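Local coordinates for prenyltransference for protein (Lavandula lanata, PDB 5HC8), which catalyses, as a lavandulyl diphosphate synthase, the head-to-middle condensation of two dimethylallyl diphosphate units, and belongs to the undecaprenyl diphosphate synthase-like family of prenyltransferases, at residues 12-20 with 55-64; 208-216 with 231-242. One frame throughout, in Å; residues are numbered along the deposited sequence.

Contact 1 of 2, residues 12-20 with 55-64; sequences TPNHVAIII and LGIKLLTIWA. With ISY (3-methylbut-3-enylsulfanyl(phosphonooxy)phosphinic acid), chain F; 61G (2-methylbuta-1,3-diene), chain D.
Val16 and Thr61 sit at the middle of a parallel ladder that joins two neighbouring strands, 15-19 and 59-64, inside the six-stranded parallel sheet of the cis-prenyltransferase fold. Helix 34-54 forms most of the crossover between them and covers the face carrying Leu60. The backbone bonds are regular, Thr61 N reaching Val16 O at 2.8 Å and Trp63 N-H pointing almost straight at Ile18 O (N-H...O 173°).

Packing is tight around the His15 ring. Its CG is anti to the backbone N (chi1 179°), which lays the ring alongside Leu59, and Leu59 CD2 stands 3.4 Å from the ring centroid, almost on the normal, in a CH-pi contact. The same ring is tied by NE2 to Thr61 OG1 at 3.0 Å, either being able to donate; ND1 has a weak bond to the carbonyl of Phe185. On the face carrying Val16, Ile18 and Leu60, Leu60 CD1 touches Val16 CB and Ile18 CD1, while the Ile57 side chain crosses that of Val16 at about a right angle, CD1 against CG2.

The Thr12 end is looser and more open to solvent. Lys58 stretches out beside Asn14, and its NZ makes a weak bond to Asn14 OD1; Gly56, in a Schellman motif, ends the preceding helix.

At the other end the strands open onto the substrate pocket. Ile19 CG1 lies against Trp63, whose NE1 is bonded to the carbonyl of Tyr142, and bound 3-methylbut-3-enylsulfanyl(phosphonooxy)phosphinic acid (ISY) spreads its isoprenoid carbons over one face of the indole. ISY C10 comes within 3.3 Å of Trp63 CZ3.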
loop_
_atom_site.group_PDB
_atom_site.type_symbol
_atom_site.label_atom_id
_atom_site.label_comp_id
_atom_site.label_asym_id
_atom_site.label_seq_id
_atom_site.Cartn_x
_atom_site.Cartn_y
_atom_site.Cartn_z
ATOM N N THR A 12 -3.396 15.743 -15.108
ATOM C CA THR A 12 -2.854 14.580 -15.802
ATOM C C THR A 12 -1.785 13.976 -14.895
ATOM O O THR A 12 -0.833 14.650 -14.564
ATOM C CB THR A 12 -2.156 14.980 -17.098
ATOM O OG1 THR A 12 -3.111 15.459 -18.028
ATOM C CG2 THR A 12 -1.468 13.781 -17.719
ATOM N N PRO A 13 -1.932 12.703 -14.513
ATOM C CA PRO A 13 -0.940 12.082 -13.616
ATOM C C PRO A 13 0.474 12.058 -14.245
ATOM O O PRO A 13 0.634 11.713 -15.409
ATOM C CB PRO A 13 -1.482 10.655 -13.425
ATOM C CG PRO A 13 -2.570 10.469 -14.426
ATOM C CD PRO A 13 -3.045 11.823 -14.862
ATOM N N ASN A 14 1.500 12.294 -13.463
ATOM C CA ASN A 14 2.834 12.078 -13.938
ATOM C C ASN A 14 3.116 10.568 -14.126
ATOM O O ASN A 14 3.696 10.152 -15.148
ATOM C CB ASN A 14 3.878 12.649 -12.977
ATOM C CG ASN A 14 3.863 14.156 -12.948
ATOM O OD1 ASN A 14 3.616 14.790 -13.956
ATOM N ND2 ASN A 14 4.044 14.717 -11.793
ATOM N N HIS A 15 2.785 9.790 -13.106
ATOM C CA HIS A 15 3.113 8.340 -13.114
ATOM C C HIS A 15 1.829 7.565 -12.981
ATOM O O HIS A 15 1.072 7.763 -11.997
ATOM C CB HIS A 15 4.069 8.047 -11.947
ATOM C CG HIS A 15 4.490 6.628 -11.785
ATOM N ND1 HIS A 15 5.319 6.227 -10.736
ATOM C CD2 HIS A 15 4.196 5.508 -12.481
ATOM C CE1 HIS A 15 5.518 4.918 -10.817
ATOM N NE2 HIS A 15 4.876 4.471 -11.885
ATOM N N VAL A 16 1.574 6.690 -13.970
ATOM C CA VAL A 16 0.443 5.729 -13.895
ATOM C C VAL A 16 1.007 4.317 -13.831
ATOM O O VAL A 16 1.905 3.992 -14.658
ATOM C CB VAL A 16 -0.542 5.879 -15.115
ATOM C CG1 VAL A 16 -1.679 4.820 -15.064
ATOM C CG2 VAL A 16 -1.137 7.283 -15.110
ATOM N N ALA A 17 0.496 3.483 -12.900
ATOM C CA ALA A 17 0.921 2.111 -12.806
ATOM C C ALA A 17 -0.230 1.199 -12.946
ATOM O O ALA A 17 -1.294 1.458 -12.419
ATOM C CB ALA A 17 1.649 1.812 -11.468
ATOM N N ILE A 18 0.018 0.064 -13.584
ATOM C CA ILE A 18 -1.001 -0.914 -13.842
ATOM C C ILE A 18 -0.688 -2.317 -13.352
ATOM O O ILE A 18 0.364 -2.864 -13.649
ATOM C CB ILE A 18 -1.268 -1.039 -15.371
ATOM C CG1 ILE A 18 -1.671 0.335 -15.942
ATOM C CG2 ILE A 18 -2.368 -2.040 -15.625
ATOM C CD1 ILE A 18 -1.952 0.348 -17.443
ATOM N N ILE A 19 -1.591 -2.866 -12.560
ATOM C CA ILE A 19 -1.557 -4.285 -12.171
ATOM C C ILE A 19 -2.441 -5.110 -13.083
ATOM O O ILE A 19 -3.657 -4.998 -13.057
ATOM C CB ILE A 19 -2.009 -4.452 -10.693
ATOM C CG1 ILE A 19 -1.079 -3.692 -9.754
ATOM C CG2 ILE A 19 -2.099 -5.897 -10.259
ATOM C CD1 ILE A 19 -1.495 -3.755 -8.302
ATOM N N ILE A 20 -1.820 -5.984 -13.880
ATOM C CA ILE A 20 -2.531 -6.860 -14.804
ATOM C C ILE A 20 -2.954 -8.126 -14.094
ATOM O O ILE A 20 -2.232 -8.673 -13.233
ATOM C CB ILE A 20 -1.667 -7.147 -16.111
ATOM C CG1 ILE A 20 -0.412 -7.931 -15.799
ATOM C CG2 ILE A 20 -1.242 -5.823 -16.789
ATOM C CD1 ILE A 20 0.536 -8.065 -16.964
ATOM N N LEU A 55 -1.393 10.965 -24.111
ATOM C CA LEU A 55 -2.068 11.731 -23.068
ATOM C C LEU A 55 -1.108 12.607 -22.264
ATOM O O LEU A 55 -1.518 13.353 -21.412
ATOM C CB LEU A 55 -2.819 10.795 -22.122
ATOM C CG LEU A 55 -4.072 10.129 -22.654
ATOM C CD1 LEU A 55 -4.428 8.979 -21.769
ATOM C CD2 LEU A 55 -5.283 11.057 -22.751
ATOM N N GLY A 56 0.186 12.509 -22.507
ATOM C CA GLY A 56 1.108 13.337 -21.759
ATOM C C GLY A 56 1.471 12.768 -20.402
ATOM O O GLY A 56 2.007 13.471 -19.567
ATOM N N ILE A 57 1.197 11.496 -20.172
ATOM C CA ILE A 57 1.704 10.839 -18.963
ATOM C C ILE A 57 3.258 10.718 -19.106
ATOM O O ILE A 57 3.769 10.476 -20.160
ATOM C CB ILE A 57 1.023 9.488 -18.799
ATOM C CG1 ILE A 57 -0.470 9.672 -18.458
ATOM C CG2 ILE A 57 1.747 8.603 -17.753
ATOM C CD1 ILE A 57 -1.265 8.425 -18.700
ATOM N N LYS A 58 3.969 10.951 -18.037
ATOM C CA LYS A 58 5.410 10.996 -18.040
ATOM C C LYS A 58 6.037 9.644 -17.737
ATOM O O LYS A 58 7.065 9.332 -18.260
ATOM C CB LYS A 58 5.907 12.034 -17.083
ATOM C CG LYS A 58 5.532 13.451 -17.533
ATOM C CD LYS A 58 5.943 14.445 -16.494
ATOM C CE LYS A 58 5.585 15.880 -16.918
ATOM N NZ LYS A 58 5.608 16.764 -15.709
ATOM N N LEU A 59 5.373 8.847 -16.926
ATOM C CA LEU A 59 5.817 7.488 -16.697
ATOM C C LEU A 59 4.649 6.519 -16.612
ATOM O O LEU A 59 3.706 6.755 -15.878
ATOM C CB LEU A 59 6.707 7.506 -15.414
ATOM C CG LEU A 59 6.872 6.095 -14.817
ATOM C CD1 LEU A 59 7.628 5.218 -15.764
ATOM C CD2 LEU A 59 7.562 6.240 -13.473
ATOM N N LEU A 60 4.701 5.455 -17.398
ATOM C CA LEU A 60 3.738 4.350 -17.314
ATOM C C LEU A 60 4.496 3.105 -16.850
ATOM O O LEU A 60 5.481 2.700 -17.498
ATOM C CB LEU A 60 3.197 3.988 -18.643
ATOM C CG LEU A 60 2.110 2.901 -18.590
ATOM C CD1 LEU A 60 0.825 3.455 -17.952
ATOM C CD2 LEU A 60 1.827 2.324 -19.949
ATOM N N THR A 61 4.081 2.554 -15.731
ATOM C CA THR A 61 4.636 1.265 -15.245
ATOM C C THR A 61 3.635 0.145 -15.419
ATOM O O THR A 61 2.476 0.291 -15.007
ATOM C CB THR A 61 5.011 1.391 -13.773
ATOM O OG1 THR A 61 6.069 2.335 -13.613
ATOM C CG2 THR A 61 5.500 0.038 -13.253
ATOM N N ILE A 62 4.043 -0.952 -16.062
ATOM C CA ILE A 62 3.208 -2.143 -16.152
ATOM C C ILE A 62 3.873 -3.247 -15.344
ATOM O O ILE A 62 5.054 -3.591 -15.523
ATOM C CB ILE A 62 2.987 -2.629 -17.592
ATOM C CG1 ILE A 62 2.248 -1.567 -18.399
ATOM C CG2 ILE A 62 2.293 -3.980 -17.609
ATOM C CD1 ILE A 62 2.138 -1.883 -19.906
ATOM N N TRP A 63 3.154 -3.758 -14.362
ATOM C CA TRP A 63 3.686 -4.872 -13.536
ATOM C C TRP A 63 3.343 -6.183 -14.162
ATOM O O TRP A 63 2.157 -6.476 -14.364
ATOM C CB TRP A 63 3.057 -4.888 -12.166
ATOM C CG TRP A 63 3.713 -5.772 -11.140
ATOM C CD1 TRP A 63 5.052 -6.123 -11.010
ATOM C CD2 TRP A 63 3.061 -6.336 -10.011
ATOM N NE1 TRP A 63 5.222 -6.864 -9.864
ATOM C CE2 TRP A 63 4.036 -6.947 -9.207
ATOM C CE3 TRP A 63 1.753 -6.286 -9.540
ATOM C CZ2 TRP A 63 3.696 -7.615 -8.018
ATOM C CZ3 TRP A 63 1.454 -6.955 -8.409
ATOM C CH2 TRP A 63 2.417 -7.556 -7.642
ATOM N N ALA A 64 4.367 -6.983 -14.488
ATOM C CA ALA A 64 4.138 -8.237 -15.264
ATOM C C ALA A 64 4.451 -9.513 -14.457
ATOM O O ALA A 64 3.993 -10.601 -14.777
ATOM C CB ALA A 64 4.975 -8.236 -16.516
HETATM P P1 ISY F . -3.034 -12.450 -6.381
HETATM O O2 ISY F . -1.701 -12.302 -7.355
HETATM P P3 ISY F . -1.628 -12.239 -8.928
HETATM O O4 ISY F . -4.329 -11.893 -7.094
HETATM O O5 ISY F . -2.845 -11.812 -4.975
HETATM O O6 ISY F . -3.185 -13.952 -6.184
HETATM O O7 ISY F . -2.676 -13.095 -9.543
HETATM O O8 ISY F . -0.112 -12.492 -9.367
HETATM S S9 ISY F . -2.206 -10.237 -9.396
HETATM C C10 ISY F . -0.664 -9.389 -9.152
HETATM C C11 ISY F . -0.297 -9.028 -10.569
HETATM C C12 ISY F . 1.082 -9.273 -11.115
HETATM C C13 ISY F . 1.367 -8.880 -12.491
HETATM C C14 ISY F . 2.083 -10.074 -10.369
HETATM C CAC 61G D . 1.543 -12.581 -13.703
HETATM C CAE 61G D . 0.946 -12.359 -15.115
HETATM C CAB 61G D . 1.660 -11.794 -16.314
HETATM C CAD 61G D . -0.456 -12.542 -15.250
HETATM C CAA 61G D . -1.073 -13.041 -14.073
#

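Contact 2 of 2, residues 208-216 with 231-242; sequences LPFTEFYFT and ALASYRCRYRGF. With ISY (3-methylbut-3-enylsulfanyl(phosphonooxy)phosphinic acid), chain B.
Charge and hydrogen bonding centre on Arg238, whose guanidinium meets Glu212 and Phe213 at its edge. Arg238 NH1 forms a salt bridge with Glu212 OE1 at 2.8 Å, the oxygen accepting on its anti lone pair, with the carboxylate turned 87° from the guanidinium plane. NH1 and NH2 also converge on Phe213 O from above the carbonyl plane, while NE and NH2 grip Ser234 OG on the last turns of the helix. With an alanine in place of this arginine, Glu212 OE1 would probably lose its charged mate and Phe213 O the two guanidinium donors. Arg240, bent at chi3 (69°), sends NH2 to Phe210 O at 2.9 Å, and one water links that oxygen with Glu212 OE2 and Arg240 NE. Glu212 OE2 also forms a salt bridge with Arg199 of the second subunit, and Arg240 NH1 one with Asp189.

Aromatic contacts occupy the two ends. Ala231 CA stands 3.6 Å from the Tyr214 ring centroid, 6° off the normal, in a CH-pi contact, and Ser234 OG lies at the ring's edge. Phe242 turns its edge toward the face of Phe210 in an offset edge-to-face pair, centroids 5.7 Å apart.

Beyond Phe242, the backbone N-H of Gly243 is hydrogen-bonded to the ISY held in the second subunit's pocket. The whole is a sheet-edge strand covered by the C-terminal helix and tail, at the dimer interface of a cis-prenyltransferase.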
loop_
_atom_site.group_PDB
_atom_site.type_symbol
_atom_site.label_atom_id
_atom_site.label_comp_id
_atom_site.label_asym_id
_atom_site.label_seq_id
_atom_site.Cartn_x
_atom_site.Cartn_y
_atom_site.Cartn_z
ATOM N N LEU A 208 3.385 4.014 -2.503
ATOM C CA LEU A 208 1.917 4.225 -2.583
ATOM C C LEU A 208 1.202 5.046 -1.524
ATOM O O LEU A 208 -0.001 4.876 -1.417
ATOM C CB LEU A 208 1.198 2.826 -2.695
ATOM C CG LEU A 208 1.586 1.946 -3.879
ATOM C CD1 LEU A 208 0.590 0.762 -3.908
ATOM C CD2 LEU A 208 1.513 2.668 -5.226
ATOM N N PRO A 209 1.899 5.920 -0.702
ATOM C CA PRO A 209 1.214 6.554 0.434
ATOM C C PRO A 209 0.045 7.441 -0.007
ATOM O O PRO A 209 -0.950 7.460 0.690
ATOM C CB PRO A 209 2.323 7.392 1.142
ATOM C CG PRO A 209 3.407 7.558 0.119
ATOM C CD PRO A 209 3.298 6.375 -0.815
ATOM N N PHE A 210 0.130 8.041 -1.191
ATOM C CA PHE A 210 -0.951 8.977 -1.659
ATOM C C PHE A 210 -1.500 8.672 -2.999
ATOM O O PHE A 210 -2.332 9.408 -3.498
ATOM C CB PHE A 210 -0.508 10.458 -1.511
ATOM C CG PHE A 210 -0.254 10.851 -0.032
ATOM C CD1 PHE A 210 -1.315 11.070 0.821
ATOM C CD2 PHE A 210 1.027 10.920 0.442
ATOM C CE1 PHE A 210 -1.103 11.398 2.151
ATOM C CE2 PHE A 210 1.261 11.233 1.784
ATOM C CZ PHE A 210 0.206 11.468 2.609
ATOM N N THR A 211 -1.016 7.605 -3.639
ATOM C CA THR A 211 -1.586 7.121 -4.859
ATOM C C THR A 211 -3.126 6.876 -4.821
ATOM O O THR A 211 -3.693 6.330 -3.874
ATOM C CB THR A 211 -0.920 5.786 -5.166
ATOM O OG1 THR A 211 0.511 5.960 -5.116
ATOM C CG2 THR A 211 -1.362 5.225 -6.501
ATOM N N GLU A 212 -3.805 7.371 -5.847
ATOM C CA GLU A 212 -5.231 7.070 -6.066
ATOM C C GLU A 212 -5.332 5.687 -6.634
ATOM O O GLU A 212 -4.639 5.357 -7.614
ATOM C CB GLU A 212 -5.811 8.122 -7.032
ATOM C CG GLU A 212 -5.869 9.502 -6.407
ATOM C CD GLU A 212 -6.843 9.594 -5.238
ATOM O OE1 GLU A 212 -7.803 8.835 -5.210
ATOM O OE2 GLU A 212 -6.622 10.392 -4.334
ATOM N N PHE A 213 -6.188 4.860 -6.046
ATOM C CA PHE A 213 -6.450 3.526 -6.554
ATOM C C PHE A 213 -7.732 3.493 -7.404
ATOM O O PHE A 213 -8.755 4.099 -7.051
ATOM C CB PHE A 213 -6.644 2.557 -5.398
ATOM C CG PHE A 213 -5.465 2.428 -4.462
ATOM C CD1 PHE A 213 -4.186 2.721 -4.847
ATOM C CD2 PHE A 213 -5.664 2.017 -3.202
ATOM C CE1 PHE A 213 -3.114 2.525 -3.973
ATOM C CE2 PHE A 213 -4.617 1.829 -2.312
ATOM C CZ PHE A 213 -3.331 2.048 -2.700
ATOM N N TYR A 214 -7.645 2.808 -8.530
ATOM C CA TYR A 214 -8.744 2.540 -9.386
ATOM C C TYR A 214 -8.837 1.059 -9.704
ATOM O O TYR A 214 -7.917 0.459 -10.237
ATOM C CB TYR A 214 -8.545 3.331 -10.648
ATOM C CG TYR A 214 -9.621 3.132 -11.722
ATOM C CD1 TYR A 214 -10.805 3.836 -11.694
ATOM C CD2 TYR A 214 -9.440 2.197 -12.752
ATOM C CE1 TYR A 214 -11.772 3.656 -12.669
ATOM C CE2 TYR A 214 -10.391 1.988 -13.710
ATOM C CZ TYR A 214 -11.527 2.730 -13.701
ATOM O OH TYR A 214 -12.414 2.540 -14.716
ATOM N N PHE A 215 -9.959 0.458 -9.338
ATOM C CA PHE A 215 -10.177 -0.962 -9.517
ATOM C C PHE A 215 -11.294 -1.160 -10.533
ATOM O O PHE A 215 -12.337 -0.552 -10.383
ATOM C CB PHE A 215 -10.585 -1.564 -8.194
ATOM C CG PHE A 215 -9.577 -1.381 -7.103
ATOM C CD1 PHE A 215 -8.474 -2.169 -7.022
ATOM C CD2 PHE A 215 -9.767 -0.389 -6.103
ATOM C CE1 PHE A 215 -7.529 -1.982 -6.020
ATOM C CE2 PHE A 215 -8.814 -0.244 -5.101
ATOM C CZ PHE A 215 -7.699 -1.017 -5.074
ATOM N N THR A 216 -11.053 -1.943 -11.584
ATOM C CA THR A 216 -12.049 -2.221 -12.585
ATOM C C THR A 216 -12.277 -3.715 -12.577
ATOM O O THR A 216 -11.288 -4.435 -12.561
ATOM C CB THR A 216 -11.564 -2.295 -14.022
ATOM O OG1 THR A 216 -10.323 -1.652 -14.265
ATOM C CG2 THR A 216 -12.589 -2.021 -14.869
ATOM N N ALA A 231 -10.027 5.209 -16.251
ATOM C CA ALA A 231 -9.237 5.375 -15.003
ATOM C C ALA A 231 -8.773 6.797 -14.891
ATOM O O ALA A 231 -8.870 7.384 -13.792
ATOM C CB ALA A 231 -8.074 4.395 -15.000
ATOM N N LEU A 232 -8.343 7.396 -16.021
ATOM C CA LEU A 232 -7.933 8.794 -15.988
ATOM C C LEU A 232 -9.078 9.785 -15.630
ATOM O O LEU A 232 -8.844 10.767 -14.942
ATOM C CB LEU A 232 -7.300 9.232 -17.274
ATOM C CG LEU A 232 -5.807 9.099 -17.496
ATOM C CD1 LEU A 232 -5.021 8.459 -16.401
ATOM C CD2 LEU A 232 -5.548 8.340 -18.785
ATOM N N ALA A 233 -10.266 9.530 -16.134
ATOM C CA ALA A 233 -11.449 10.321 -15.841
ATOM C C ALA A 233 -11.809 10.178 -14.370
ATOM O O ALA A 233 -12.248 11.140 -13.762
ATOM C CB ALA A 233 -12.600 9.862 -16.705
ATOM N N SER A 234 -11.745 8.959 -13.809
ATOM C CA SER A 234 -11.966 8.804 -12.375
ATOM C C SER A 234 -10.942 9.642 -11.607
ATOM O O SER A 234 -11.316 10.356 -10.622
ATOM C CB SER A 234 -11.973 7.301 -11.994
ATOM O OG SER A 234 -12.032 7.035 -10.597
ATOM N N TYR A 235 -9.661 9.545 -12.036
ATOM C CA TYR A 235 -8.580 10.318 -11.473
ATOM C C TYR A 235 -8.892 11.810 -11.428
ATOM O O TYR A 235 -8.745 12.436 -10.398
ATOM C CB TYR A 235 -7.278 10.111 -12.217
ATOM C CG TYR A 235 -6.118 10.839 -11.622
ATOM C CD1 TYR A 235 -5.492 10.355 -10.447
ATOM C CD2 TYR A 235 -5.649 12.034 -12.171
ATOM C CE1 TYR A 235 -4.470 11.014 -9.893
ATOM C CE2 TYR A 235 -4.583 12.689 -11.599
ATOM C CZ TYR A 235 -4.021 12.176 -10.470
ATOM O OH TYR A 235 -2.980 12.825 -9.905
ATOM N N ARG A 236 -9.276 12.375 -12.559
ATOM C CA ARG A 236 -9.569 13.807 -12.587
ATOM C C ARG A 236 -10.734 14.207 -11.662
ATOM O O ARG A 236 -10.736 15.299 -11.135
ATOM C CB ARG A 236 -9.854 14.271 -14.029
ATOM C CG ARG A 236 -8.700 14.131 -15.029
ATOM C CD ARG A 236 -9.094 14.753 -16.382
ATOM N NE ARG A 236 -8.725 13.927 -17.553
ATOM C CZ ARG A 236 -9.570 13.251 -18.362
ATOM N NH1 ARG A 236 -10.899 13.260 -18.193
ATOM N NH2 ARG A 236 -9.073 12.550 -19.382
ATOM N N CYS A 237 -11.726 13.347 -11.474
ATOM C CA CYS A 237 -12.726 13.588 -10.454
ATOM C C CYS A 237 -12.277 13.367 -8.985
ATOM O O CYS A 237 -12.994 13.719 -8.088
ATOM C CB CYS A 237 -13.946 12.732 -10.728
ATOM S SG CYS A 237 -14.660 13.137 -12.315
ATOM N N ARG A 238 -11.106 12.830 -8.705
ATOM C CA ARG A 238 -10.692 12.683 -7.291
ATOM C C ARG A 238 -10.223 14.033 -6.658
ATOM O O ARG A 238 -9.519 14.817 -7.292
ATOM C CB ARG A 238 -9.515 11.721 -7.128
ATOM C CG ARG A 238 -9.571 10.365 -7.861
ATOM C CD ARG A 238 -10.543 9.475 -7.181
ATOM N NE ARG A 238 -10.690 8.228 -7.893
ATOM C CZ ARG A 238 -10.095 7.072 -7.595
ATOM N NH1 ARG A 238 -9.215 6.924 -6.603
ATOM N NH2 ARG A 238 -10.397 6.032 -8.324
ATOM N N TYR A 239 -10.597 14.242 -5.398
ATOM C CA TYR A 239 -10.038 15.316 -4.558
ATOM C C TYR A 239 -8.910 14.697 -3.738
ATOM O O TYR A 239 -9.175 13.769 -2.973
ATOM C CB TYR A 239 -11.073 15.973 -3.602
ATOM C CG TYR A 239 -10.357 16.947 -2.679
ATOM C CD1 TYR A 239 -9.937 18.201 -3.146
ATOM C CD2 TYR A 239 -9.997 16.567 -1.368
ATOM C CE1 TYR A 239 -9.229 19.071 -2.324
ATOM C CE2 TYR A 239 -9.287 17.423 -0.541
ATOM C CZ TYR A 239 -8.907 18.673 -1.016
ATOM O OH TYR A 239 -8.199 19.503 -0.177
ATOM N N ARG A 240 -7.684 15.210 -3.910
ATOM C CA ARG A 240 -6.474 14.731 -3.182
ATOM C C ARG A 240 -6.110 15.767 -2.100
ATOM O O ARG A 240 -5.777 16.924 -2.403
ATOM C CB ARG A 240 -5.286 14.515 -4.152
ATOM C CG ARG A 240 -5.608 13.869 -5.535
ATOM C CD ARG A 240 -4.335 13.650 -6.384
ATOM N NE ARG A 240 -3.474 12.588 -5.810
ATOM C CZ ARG A 240 -2.269 12.205 -6.269
ATOM N NH1 ARG A 240 -1.672 12.816 -7.311
ATOM N NH2 ARG A 240 -1.629 11.216 -5.667
ATOM N N GLY A 241 -6.218 15.383 -0.836
ATOM C CA GLY A 241 -5.931 16.321 0.264
ATOM C C GLY A 241 -4.558 16.104 0.916
ATOM O O GLY A 241 -4.119 16.975 1.699
ATOM N N PHE A 242 -3.894 14.966 0.616
ATOM C CA PHE A 242 -2.575 14.611 1.236
ATOM C C PHE A 242 -2.469 14.770 2.809
ATOM O O PHE A 242 -1.375 15.137 3.299
ATOM C CB PHE A 242 -1.407 15.428 0.583
ATOM C CG PHE A 242 -1.342 15.356 -0.946
ATOM C CD1 PHE A 242 -0.741 14.273 -1.594
ATOM C CD2 PHE A 242 -1.849 16.420 -1.746
ATOM C CE1 PHE A 242 -0.681 14.226 -2.999
ATOM C CE2 PHE A 242 -1.777 16.385 -3.149
ATOM C CZ PHE A 242 -1.193 15.284 -3.778
HETATM P P1 ISY B . -6.399 12.467 2.927
HETATM O O2 ISY B . -6.010 12.317 4.530
HETATM P P3 ISY B . -6.971 12.255 5.778
HETATM O O4 ISY B . -7.850 11.916 2.634
HETATM O O5 ISY B . -5.348 11.828 1.974
HETATM O O6 ISY B . -6.382 13.969 2.680
HETATM O O7 ISY B . -8.166 13.115 5.573
HETATM O O8 ISY B . -6.096 12.504 7.093
HETATM S S9 ISY B . -7.721 10.256 5.761
HETATM C C10 ISY B . -6.388 9.403 6.569
HETATM C C11 ISY B . -7.024 9.042 7.888
HETATM C C12 ISY B . -6.323 9.283 9.195
HETATM C C13 ISY B . -6.995 8.890 10.429
HETATM C C14 ISY B . -5.075 10.080 9.273
HETATM O O HOH W 1 -4.065 11.395 -3.232
#

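Overall arrangement
Contacts 1 and 2 follow one another along the chain and share one sheet, with strand 190-193 lying between strands 15-19 and 212-215. Their centres are about 13 Å apart, contact 1 lying about 7 Å from the centre of the chain and contact 2 about 17 Å. Helix 225-237 joins them directly: Leu232 CD1 packs against Pro13 CG at 3.7 Å, and Tyr235 CE2 meets Pro13 CD at 3.7 Å. Each also reaches a substrate-analogue pocket, but not the same one. Ile19, Ile20, Trp63 and Ala64 of contact 1 line the chain's own ISY pocket, Ile20 and Ala64 also that of 2-methylbuta-1,3-diene, whereas the tail of residues 231-242 runs beside the ISY held by the second subunit.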